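Local coordinates for protein unsaturated glucuronyl hydrolase (Streptococcus agalactiae, PDB 2ZZR) that hydrolyses unsaturated hyaluronate, chondroitin and heparin disaccharides, releasing the unsaturated uronic acid (4-deoxy-4,5-didehydro-D-glucuronic or -L-iduronic acid), at residues Phe72-Leu77 with His94-Ser99; Glu48-Pro53 with Leu98-Arg103. All blocks are in the same frame, centred on the assembly; numbering follows the deposited sequence.

Contact 1: Phe72-Leu77 with His94-Ser99; sequences FWTGCL and HKNVLS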
loop_
_atom_site.group_PDB
_atom_site.type_symbol
_atom_site.label_atom_id
_atom_site.label_comp_id
_atom_site.label_asym_id
_atom_site.label_seq_id
_atom_site.Cartn_x
_atom_site.Cartn_y
_atom_site.Cartn_z
ATOM N N PHE A 72 -9.275 -2.614 3.453
ATOM C CA PHE A 72 -9.032 -2.929 2.043
ATOM C C PHE A 72 -10.273 -3.499 1.363
ATOM O O PHE A 72 -10.509 -3.237 0.184
ATOM C CB PHE A 72 -7.842 -3.881 1.871
ATOM C CG PHE A 72 -6.526 -3.285 2.287
ATOM C CD1 PHE A 72 -6.006 -2.171 1.621
ATOM C CD2 PHE A 72 -5.802 -3.837 3.343
ATOM C CE1 PHE A 72 -4.784 -1.614 2.003
ATOM C CE2 PHE A 72 -4.582 -3.283 3.735
ATOM C CZ PHE A 72 -4.073 -2.172 3.064
ATOM N N TRP A 73 -11.068 -4.261 2.112
ATOM C CA TRP A 73 -12.354 -4.754 1.611
ATOM C C TRP A 73 -13.286 -3.579 1.277
ATOM O O TRP A 73 -13.772 -3.469 0.146
ATOM C CB TRP A 73 -13.005 -5.708 2.625
ATOM C CG TRP A 73 -14.465 -5.995 2.350
ATOM C CD1 TRP A 73 -15.528 -5.661 3.142
ATOM C CD2 TRP A 73 -15.015 -6.661 1.200
ATOM N NE1 TRP A 73 -16.704 -6.084 2.563
ATOM C CE2 TRP A 73 -16.420 -6.697 1.372
ATOM C CE3 TRP A 73 -14.456 -7.236 0.047
ATOM C CZ2 TRP A 73 -17.278 -7.283 0.429
ATOM C CZ3 TRP A 73 -15.312 -7.820 -0.898
ATOM C CH2 TRP A 73 -16.708 -7.838 -0.694
ATOM N N THR A 74 -13.503 -2.703 2.253
ATOM C CA THR A 74 -14.335 -1.510 2.074
ATOM C C THR A 74 -13.802 -0.644 0.926
ATOM O O THR A 74 -14.581 -0.119 0.126
ATOM C CB THR A 74 -14.435 -0.680 3.364
ATOM O OG1 THR A 74 -14.696 -1.547 4.482
ATOM C CG2 THR A 74 -15.558 0.364 3.258
ATOM N N GLY A 75 -12.474 -0.522 0.835
ATOM C CA GLY A 75 -11.845 0.200 -0.281
ATOM C C GLY A 75 -12.193 -0.352 -1.655
ATOM O O GLY A 75 -12.425 0.422 -2.594
ATOM N N CYS A 76 -12.223 -1.681 -1.784
ATOM C CA CYS A 76 -12.643 -2.328 -3.039
ATOM C C CYS A 76 -14.076 -1.915 -3.380
ATOM O O CYS A 76 -14.383 -1.590 -4.534
ATOM C CB CYS A 76 -12.560 -3.859 -2.952
ATOM S SG CYS A 76 -10.879 -4.558 -2.958
ATOM N N LEU A 77 -14.943 -1.925 -2.371
ATOM C CA LEU A 77 -16.343 -1.523 -2.558
ATOM C C LEU A 77 -16.481 -0.069 -3.018
ATOM O O LEU A 77 -17.257 0.216 -3.940
ATOM C CB LEU A 77 -17.157 -1.757 -1.282
ATOM C CG LEU A 77 -17.161 -3.188 -0.734
ATOM C CD1 LEU A 77 -18.026 -3.271 0.520
ATOM C CD2 LEU A 77 -17.586 -4.210 -1.779
ATOM N N HIS A 94 -20.947 1.789 3.467
ATOM C CA HIS A 94 -21.241 2.698 4.567
ATOM C C HIS A 94 -21.535 1.964 5.876
ATOM O O HIS A 94 -21.259 2.490 6.959
ATOM C CB HIS A 94 -22.374 3.672 4.243
ATOM C CG HIS A 94 -22.665 4.618 5.362
ATOM N ND1 HIS A 94 -21.794 5.620 5.735
ATOM C CD2 HIS A 94 -23.708 4.686 6.223
ATOM C CE1 HIS A 94 -22.298 6.279 6.762
ATOM N NE2 HIS A 94 -23.457 5.729 7.080
ATOM N N LYS A 95 -22.103 0.764 5.774
ATOM C CA LYS A 95 -22.258 -0.097 6.943
ATOM C C LYS A 95 -20.890 -0.489 7.508
ATOM O O LYS A 95 -20.703 -0.492 8.732
ATOM C CB LYS A 95 -23.105 -1.323 6.611
ATOM C CG LYS A 95 -24.601 -1.012 6.602
ATOM C CD LYS A 95 -25.416 -2.212 6.188
ATOM C CE LYS A 95 -26.863 -1.813 5.928
ATOM N NZ LYS A 95 -27.592 -2.893 5.211
ATOM N N ASN A 96 -19.938 -0.790 6.620
ATOM C CA ASN A 96 -18.541 -1.001 7.034
ATOM C C ASN A 96 -18.013 0.220 7.783
ATOM O O ASN A 96 -17.427 0.095 8.855
ATOM C CB ASN A 96 -17.632 -1.297 5.833
ATOM C CG ASN A 96 -17.815 -2.688 5.264
ATOM O OD1 ASN A 96 -18.654 -3.482 5.724
ATOM N ND2 ASN A 96 -17.035 -2.993 4.235
ATOM N N VAL A 97 -18.233 1.405 7.217
ATOM C CA VAL A 97 -17.852 2.664 7.864
ATOM C C VAL A 97 -18.388 2.771 9.299
ATOM O O VAL A 97 -17.665 3.173 10.213
ATOM C CB VAL A 97 -18.278 3.895 7.010
ATOM C CG1 VAL A 97 -18.107 5.191 7.786
ATOM C CG2 VAL A 97 -17.480 3.929 5.710
ATOM N N LEU A 98 -19.655 2.404 9.497
ATOM C CA LEU A 98 -20.248 2.467 10.833
ATOM C C LEU A 98 -19.570 1.484 11.792
ATOM O O LEU A 98 -19.366 1.799 12.969
ATOM C CB LEU A 98 -21.764 2.248 10.775
ATOM C CG LEU A 98 -22.565 3.371 10.089
ATOM C CD1 LEU A 98 -24.062 3.041 10.051
ATOM C CD2 LEU A 98 -22.332 4.712 10.763
ATOM N N SER A 99 -19.202 0.316 11.266
ATOM C CA SER A 99 -18.420 -0.679 11.999
ATOM C C SER A 99 -17.048 -0.130 12.394
ATOM O O SER A 99 -16.591 -0.339 13.517
ATOM C CB SER A 99 -18.264 -1.958 11.172
ATOM O OG SER A 99 -17.402 -2.890 11.809
#

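Contact 2: Glu48-Pro53 with Leu98-Arg103; sequences EEYPTP and LSFLNR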
loop_
_atom_site.group_PDB
_atom_site.type_symbol
_atom_site.label_atom_id
_atom_site.label_comp_id
_atom_site.label_asym_id
_atom_site.label_seq_id
_atom_site.Cartn_x
_atom_site.Cartn_y
_atom_site.Cartn_z
ATOM N N GLU A 48 -22.025 -8.543 6.106
ATOM C CA GLU A 48 -21.517 -7.388 6.850
ATOM C C GLU A 48 -20.142 -7.659 7.471
ATOM O O GLU A 48 -19.577 -6.803 8.155
ATOM C CB GLU A 48 -22.533 -6.919 7.900
ATOM C CG GLU A 48 -23.705 -6.138 7.277
ATOM C CD GLU A 48 -24.633 -5.482 8.290
ATOM O OE1 GLU A 48 -24.174 -5.073 9.379
ATOM O OE2 GLU A 48 -25.838 -5.357 7.983
ATOM N N GLU A 49 -19.608 -8.849 7.216
ATOM C CA GLU A 49 -18.292 -9.220 7.726
ATOM C C GLU A 49 -17.215 -9.010 6.658
ATOM O O GLU A 49 -17.467 -8.338 5.654
ATOM C CB GLU A 49 -18.313 -10.643 8.287
ATOM C CG GLU A 49 -19.138 -10.742 9.568
ATOM C CD GLU A 49 -18.885 -12.012 10.354
ATOM O OE1 GLU A 49 -19.123 -13.110 9.804
ATOM O OE2 GLU A 49 -18.458 -11.905 11.530
ATOM N N TYR A 50 -16.021 -9.564 6.880
ATOM C CA TYR A 50 -14.835 -9.178 6.103
ATOM C C TYR A 50 -14.013 -10.371 5.636
ATOM O O TYR A 50 -14.015 -11.420 6.288
ATOM C CB TYR A 50 -13.946 -8.235 6.938
ATOM C CG TYR A 50 -14.643 -6.970 7.367
ATOM C CD1 TYR A 50 -15.471 -6.954 8.494
ATOM C CD2 TYR A 50 -14.491 -5.785 6.642
ATOM C CE1 TYR A 50 -16.133 -5.798 8.883
ATOM C CE2 TYR A 50 -15.146 -4.617 7.031
ATOM C CZ TYR A 50 -15.966 -4.635 8.149
ATOM O OH TYR A 50 -16.620 -3.490 8.540
ATOM N N PRO A 51 -13.297 -10.219 4.503
ATOM C CA PRO A 51 -12.341 -11.246 4.110
ATOM C C PRO A 51 -11.210 -11.311 5.122
ATOM O O PRO A 51 -10.865 -10.288 5.726
ATOM C CB PRO A 51 -11.794 -10.741 2.768
ATOM C CG PRO A 51 -12.092 -9.281 2.742
ATOM C CD PRO A 51 -13.344 -9.102 3.540
ATOM N N THR A 52 -10.658 -12.507 5.312
ATOM C CA THR A 52 -9.400 -12.662 6.033
ATOM C C THR A 52 -8.295 -11.972 5.217
ATOM O O THR A 52 -8.483 -11.721 4.022
ATOM C CB THR A 52 -9.039 -14.154 6.238
ATOM O OG1 THR A 52 -9.194 -14.867 5.000
ATOM C CG2 THR A 52 -9.934 -14.771 7.302
ATOM N N PRO A 53 -7.157 -11.630 5.863
ATOM C CA PRO A 53 -6.041 -10.997 5.147
ATOM C C PRO A 53 -5.695 -11.679 3.827
ATOM O O PRO A 53 -5.539 -10.994 2.810
ATOM C CB PRO A 53 -4.883 -11.109 6.148
ATOM C CG PRO A 53 -5.566 -11.003 7.471
ATOM C CD PRO A 53 -6.866 -11.767 7.306
ATOM N N LEU A 98 -19.655 2.404 9.497
ATOM C CA LEU A 98 -20.248 2.467 10.833
ATOM C C LEU A 98 -19.570 1.484 11.792
ATOM O O LEU A 98 -19.366 1.799 12.969
ATOM C CB LEU A 98 -21.764 2.248 10.775
ATOM C CG LEU A 98 -22.565 3.371 10.089
ATOM C CD1 LEU A 98 -24.062 3.041 10.051
ATOM C CD2 LEU A 98 -22.332 4.712 10.763
ATOM N N SER A 99 -19.202 0.316 11.266
ATOM C CA SER A 99 -18.420 -0.679 11.999
ATOM C C SER A 99 -17.048 -0.130 12.394
ATOM O O SER A 99 -16.591 -0.339 13.517
ATOM C CB SER A 99 -18.264 -1.958 11.172
ATOM O OG SER A 99 -17.402 -2.890 11.809
ATOM N N PHE A 100 -16.386 0.563 11.468
ATOM C CA PHE A 100 -15.108 1.214 11.781
ATOM C C PHE A 100 -15.255 2.302 12.844
ATOM O O PHE A 100 -14.396 2.452 13.709
ATOM C CB PHE A 100 -14.434 1.752 10.509
ATOM C CG PHE A 100 -13.801 0.680 9.669
ATOM C CD1 PHE A 100 -14.387 0.271 8.477
ATOM C CD2 PHE A 100 -12.620 0.064 10.079
ATOM C CE1 PHE A 100 -13.813 -0.729 7.698
ATOM C CE2 PHE A 100 -12.038 -0.938 9.313
ATOM C CZ PHE A 100 -12.632 -1.339 8.120
ATOM N N LEU A 101 -16.349 3.055 12.783
ATOM C CA LEU A 101 -16.651 4.037 13.816
ATOM C C LEU A 101 -16.828 3.355 15.174
ATOM O O LEU A 101 -16.313 3.835 16.187
ATOM C CB LEU A 101 -17.895 4.855 13.445
ATOM C CG LEU A 101 -18.294 6.026 14.359
ATOM C CD1 LEU A 101 -17.114 6.897 14.802
ATOM C CD2 LEU A 101 -19.354 6.878 13.673
ATOM N N ASN A 102 -17.547 2.236 15.191
ATOM C CA ASN A 102 -17.686 1.444 16.417
ATOM C C ASN A 102 -16.331 0.968 16.948
ATOM O O ASN A 102 -16.063 1.025 18.155
ATOM C CB ASN A 102 -18.600 0.241 16.191
ATOM C CG ASN A 102 -18.723 -0.634 17.431
ATOM O OD1 ASN A 102 -18.038 -1.651 17.562
ATOM N ND2 ASN A 102 -19.575 -0.222 18.359
ATOM N N ARG A 103 -15.484 0.506 16.031
ATOM C CA ARG A 103 -14.167 -0.026 16.377
ATOM C C ARG A 103 -13.267 1.009 17.062
ATOM O O ARG A 103 -12.582 0.690 18.043
ATOM C CB ARG A 103 -13.488 -0.615 15.134
ATOM C CG ARG A 103 -12.197 -1.358 15.444
ATOM C CD ARG A 103 -11.641 -2.051 14.222
ATOM N NE ARG A 103 -10.342 -2.660 14.511
ATOM C CZ ARG A 103 -9.605 -3.326 13.627
ATOM N NH1 ARG A 103 -10.031 -3.500 12.376
ATOM N NH2 ARG A 103 -8.434 -3.828 14.000
#

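Contact 1: Phe72-Leu77 with His94-Ser99
Asn96 reaches from helix 87-105 to Thr74 on helix 70-84 and makes the one hydrogen bond of this contact. Its ND2 donates to Thr74 OG1 at 2.8 Å. The bond is bent, with an N-H...O angle of 137°, and the hydroxyl oxygen is tilted from the amide plane. Thr74 OG1 lies beside its own backbone N (chi1 -46°) and faces the amide nitrogen, while CG2 is anti to that N. The two side chains lie alongside each other, pointing opposite ways.

The remaining contacts are van der Waals. Thr74 CG2 packs on Asn96 CB at 3.7 Å. Asn96 ND2 also comes to 3.3 Å from Trp73 CD1, at the pyrrole part of the indole, with the amide inclined to the ring. Leu77 CD1 lies over one face of the same indole, toward its rim, and is 3.9 Å from Asn96 ND2.

The helices are neighbours in the alpha barrel. Segments 72-77 and 94-99 run roughly antiparallel, at 152°, and their axes approach to 10.0 Å. Ala93 and Phe100 add to the cover of Thr74. The chemistry implies a buried polar link, one amide N-H held by a hydroxyl within an otherwise largely apolar helix interface.

Contact 2: Glu48-Pro53 with Leu98-Arg103
Tyr50 reaches from strand 50-56 to helix 87-105 and meets Ser99 and Phe100 with the outer end of its ring. CB leaves the strand pointing toward the helix. With CG anti to the carbonyl carbon (chi1 -59°), the ring points its CE2 and OH at Phe100 and Ser99. CB, CG and the inner ring carbons lie too far back to meet segment 98-103.

Further out, CE2 makes the first contact, 4.2 Å from Phe100 CE1. The two rings are set obliquely, with planes at 72° and centroids 6.0 Å apart.

Tyr50 belongs to an antiparallel beta hairpin, in which strand 50-56 pairs with strand 59-63. Its backbone is hydrogen-bonded to Met63. The hairpin follows helix 25-46, and this ring packs the hairpin against a helix of the glycoside hydrolase family 88 alpha barrel.

OH, at the tip, has three neighbours across the contact. Phe100 CE1 is 4.0 Å from Tyr50 OH. Ser99 CB is 3.5 Å from Tyr50 OH. Ser99 OG lies 3.4 Å from Tyr50 OH, a distance at which any bond would be weak. The firmer partner of Ser99 OG is Asn65 ND2, and Asn65 OD1 accepts from Arg103 NH1, one turn further along the helix, so the two ends of this amide bridge Ser99 and Arg103. The Phe100 side chain is about 10 Å from that of Asp114, the probable nucleophile.

From the N terminus, the chain leaves helix 25-46 and enters segment 48-53, the first half of contact 2. It turns through the hairpin with strand 59-63, then runs into helix 70-84, which carries segment 72-77. Helix 87-105 follows and supplies the second half of both contacts. Contact 1 closes the short connection between two successive helices. Contact 2 closes a longer loop of 44 residues, which contains segment 72-77, so contact 1 is largely nested within it. The two overlap at Leu98 and Ser99. They also touch directly, with Thr74 OG1 3.4 Å from Phe100 CE1. Together they tie the hairpin and helix 70-84 to helix 87-105.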